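Local structure of mRNA export protein (Chaetomium thermophilum, 4WPM) at residues 20-25 / 94-99. The protein probably takes part in exporting mRNA from the nucleus to the cytoplasm, the chain here being its RNA recognition motif domain. Sequence-based numbering, arbitrary orientation.
With SO4 (sulfate ion), chain C.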
loop_
_atom_site.group_PDB
_atom_site.type_symbol
_atom_site.label_atom_id
_atom_site.label_comp_id
_atom_site.label_asym_id
_atom_site.label_seq_id
_atom_site.Cartn_x
_atom_site.Cartn_y
_atom_site.Cartn_z
ATOM N N THR A 20 15.305 -0.226 12.218
ATOM C CA THR A 20 13.848 -0.236 12.203
ATOM C C THR A 20 13.340 -0.097 10.771
ATOM O O THR A 20 13.999 0.520 9.933
ATOM C CB THR A 20 13.274 0.902 13.071
ATOM O OG1 THR A 20 13.845 0.846 14.384
ATOM C CG2 THR A 20 11.759 0.801 13.176
ATOM N N VAL A 21 12.167 -0.664 10.499
ATOM C CA VAL A 21 11.558 -0.583 9.176
ATOM C C VAL A 21 10.404 0.415 9.185
ATOM O O VAL A 21 9.531 0.358 10.053
ATOM C CB VAL A 21 11.048 -1.960 8.704
ATOM C CG1 VAL A 21 10.400 -1.855 7.326
ATOM C CG2 VAL A 21 12.188 -2.967 8.677
ATOM N N ILE A 22 10.410 1.324 8.214
ATOM C CA ILE A 22 9.350 2.314 8.064
ATOM C C ILE A 22 8.619 2.122 6.739
ATOM O O ILE A 22 9.248 1.950 5.694
ATOM C CB ILE A 22 9.905 3.755 8.134
ATOM C CG1 ILE A 22 10.620 3.997 9.466
ATOM C CG2 ILE A 22 8.792 4.780 7.920
ATOM C CD1 ILE A 22 9.720 3.918 10.688
ATOM N N LYS A 23 7.291 2.155 6.797
ATOM C CA LYS A 23 6.454 2.095 5.602
ATOM C C LYS A 23 5.805 3.450 5.345
ATOM O O LYS A 23 5.216 4.046 6.250
ATOM C CB LYS A 23 5.383 1.014 5.755
ATOM C CG LYS A 23 5.940 -0.401 5.812
ATOM C CD LYS A 23 4.843 -1.462 5.907
ATOM C CE LYS A 23 3.889 -1.443 4.721
ATOM N NZ LYS A 23 2.860 -2.514 4.833
ATOM N N ILE A 24 5.915 3.925 4.108
ATOM C CA ILE A 24 5.348 5.212 3.712
ATOM C C ILE A 24 4.327 5.036 2.594
ATOM O O ILE A 24 4.609 4.396 1.580
ATOM C CB ILE A 24 6.443 6.191 3.246
ATOM C CG1 ILE A 24 7.497 6.377 4.340
ATOM C CG2 ILE A 24 5.834 7.535 2.855
ATOM C CD1 ILE A 24 8.735 7.121 3.882
ATOM N N LEU A 25 3.148 5.617 2.789
ATOM C CA LEU A 25 2.061 5.539 1.821
ATOM C C LEU A 25 1.673 6.933 1.337
ATOM O O LEU A 25 1.670 7.883 2.120
ATOM C CB LEU A 25 0.850 4.842 2.444
ATOM C CG LEU A 25 -0.301 4.442 1.519
ATOM C CD1 LEU A 25 0.156 3.483 0.428
ATOM C CD2 LEU A 25 -1.424 3.832 2.341
ATOM N N ILE A 94 2.847 7.527 7.463
ATOM C CA ILE A 94 4.129 6.948 7.839
ATOM C C ILE A 94 3.940 6.054 9.063
ATOM O O ILE A 94 3.407 6.495 10.082
ATOM C CB ILE A 94 5.163 8.055 8.141
ATOM C CG1 ILE A 94 5.131 9.119 7.033
ATOM C CG2 ILE A 94 6.547 7.446 8.366
ATOM C CD1 ILE A 94 6.127 10.245 7.211
ATOM N N GLU A 95 4.377 4.801 8.958
ATOM C CA GLU A 95 4.186 3.822 10.028
ATOM C C GLU A 95 5.400 2.919 10.233
ATOM O O GLU A 95 6.117 2.594 9.287
ATOM C CB GLU A 95 2.952 2.962 9.751
ATOM C CG GLU A 95 1.676 3.761 9.542
ATOM C CD GLU A 95 0.470 2.878 9.289
ATOM O OE1 GLU A 95 0.644 1.776 8.727
ATOM O OE2 GLU A 95 -0.653 3.286 9.654
ATOM N N GLU A 96 5.618 2.521 11.483
ATOM C CA GLU A 96 6.619 1.513 11.814
ATOM C C GLU A 96 5.997 0.126 11.690
ATOM O O GLU A 96 4.813 -0.057 11.976
ATOM C CB GLU A 96 7.161 1.727 13.228
ATOM C CG GLU A 96 8.375 0.877 13.556
ATOM C CD GLU A 96 8.818 1.022 14.999
ATOM O OE1 GLU A 96 8.685 2.132 15.555
ATOM O OE2 GLU A 96 9.302 0.025 15.577
ATOM N N THR A 97 6.796 -0.846 11.257
ATOM C CA THR A 97 6.307 -2.205 11.047
ATOM C C THR A 97 7.381 -3.248 11.335
ATOM O O THR A 97 8.574 -2.980 11.188
ATOM C CB THR A 97 5.811 -2.403 9.601
ATOM O OG1 THR A 97 5.217 -3.700 9.466
ATOM C CG2 THR A 97 6.963 -2.265 8.608
ATOM N N ASN A 98 6.946 -4.437 11.749
ATOM C CA ASN A 98 7.853 -5.565 11.920
ATOM C C ASN A 98 7.838 -6.471 10.691
ATOM O O ASN A 98 8.425 -7.553 10.700
ATOM C CB ASN A 98 7.489 -6.367 13.175
ATOM C CG ASN A 98 6.043 -6.836 13.183
ATOM O OD1 ASN A 98 5.458 -7.127 12.139
ATOM N ND2 ASN A 98 5.461 -6.919 14.373
ATOM N N GLU A 99 7.162 -6.024 9.636
ATOM C CA GLU A 99 7.150 -6.751 8.373
ATOM C C GLU A 99 8.561 -6.806 7.800
ATOM O O GLU A 99 9.306 -5.832 7.902
ATOM C CB GLU A 99 6.203 -6.088 7.372
ATOM C CG GLU A 99 4.736 -6.406 7.585
ATOM C CD GLU A 99 3.832 -5.581 6.689
ATOM O OE1 GLU A 99 2.987 -4.833 7.224
ATOM O OE2 GLU A 99 3.956 -5.689 5.451
HETATM S S SO4 C . 2.721 -4.067 11.749
HETATM O O1 SO4 C . 1.674 -5.031 12.074
HETATM O O2 SO4 C . 2.569 -2.884 12.591
HETATM O O3 SO4 C . 4.028 -4.672 11.989
HETATM O O4 SO4 C . 2.615 -3.681 10.345
#
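The aliphatic part of Lys23 runs obliquely past the methyl of Thr97, with CG and CD of the lysine each 3.5 Å from Thr97 CG2. A bend at chi3 (60°) then carries the ammonium group to Glu99, where NZ lies 3.3 Å from OE1 and meets both carboxylate oxygens in a weak, forked salt bridge; Tyr66 adds a cation-pi contact. Val21 CG1 packs on the same threonine methyl at 3.7 Å. Beneath these side chains, Lys23 and Glu95 form an antiparallel hydrogen-bonded pair, Lys23 N reaching Glu95 O at 2.8 Å almost straight (172°). Strand 20-25 lies between strands 66-71 and 90-97 in the antiparallel sheet of the RNA recognition motif. On the opposite face, Ile22 CG2 meets Ile94 CG2 at 3.5 Å. The side chains of Thr20 and Glu96 cross at about a right angle, Thr20 CG2 touching Glu96 CG. Thr97 OG1, set opposite its own backbone N (chi1 -174°), accepts from Glu99 N in an ST turn and donates to sulfate O4 at 2.7 Å. A valine in its place would probably leave Glu99 N without this acceptor and the sulfate with one hydrogen bond fewer. Asn98 N binds the same anion, likely from the crystallisation liquor, through O3 at 2.9 Å.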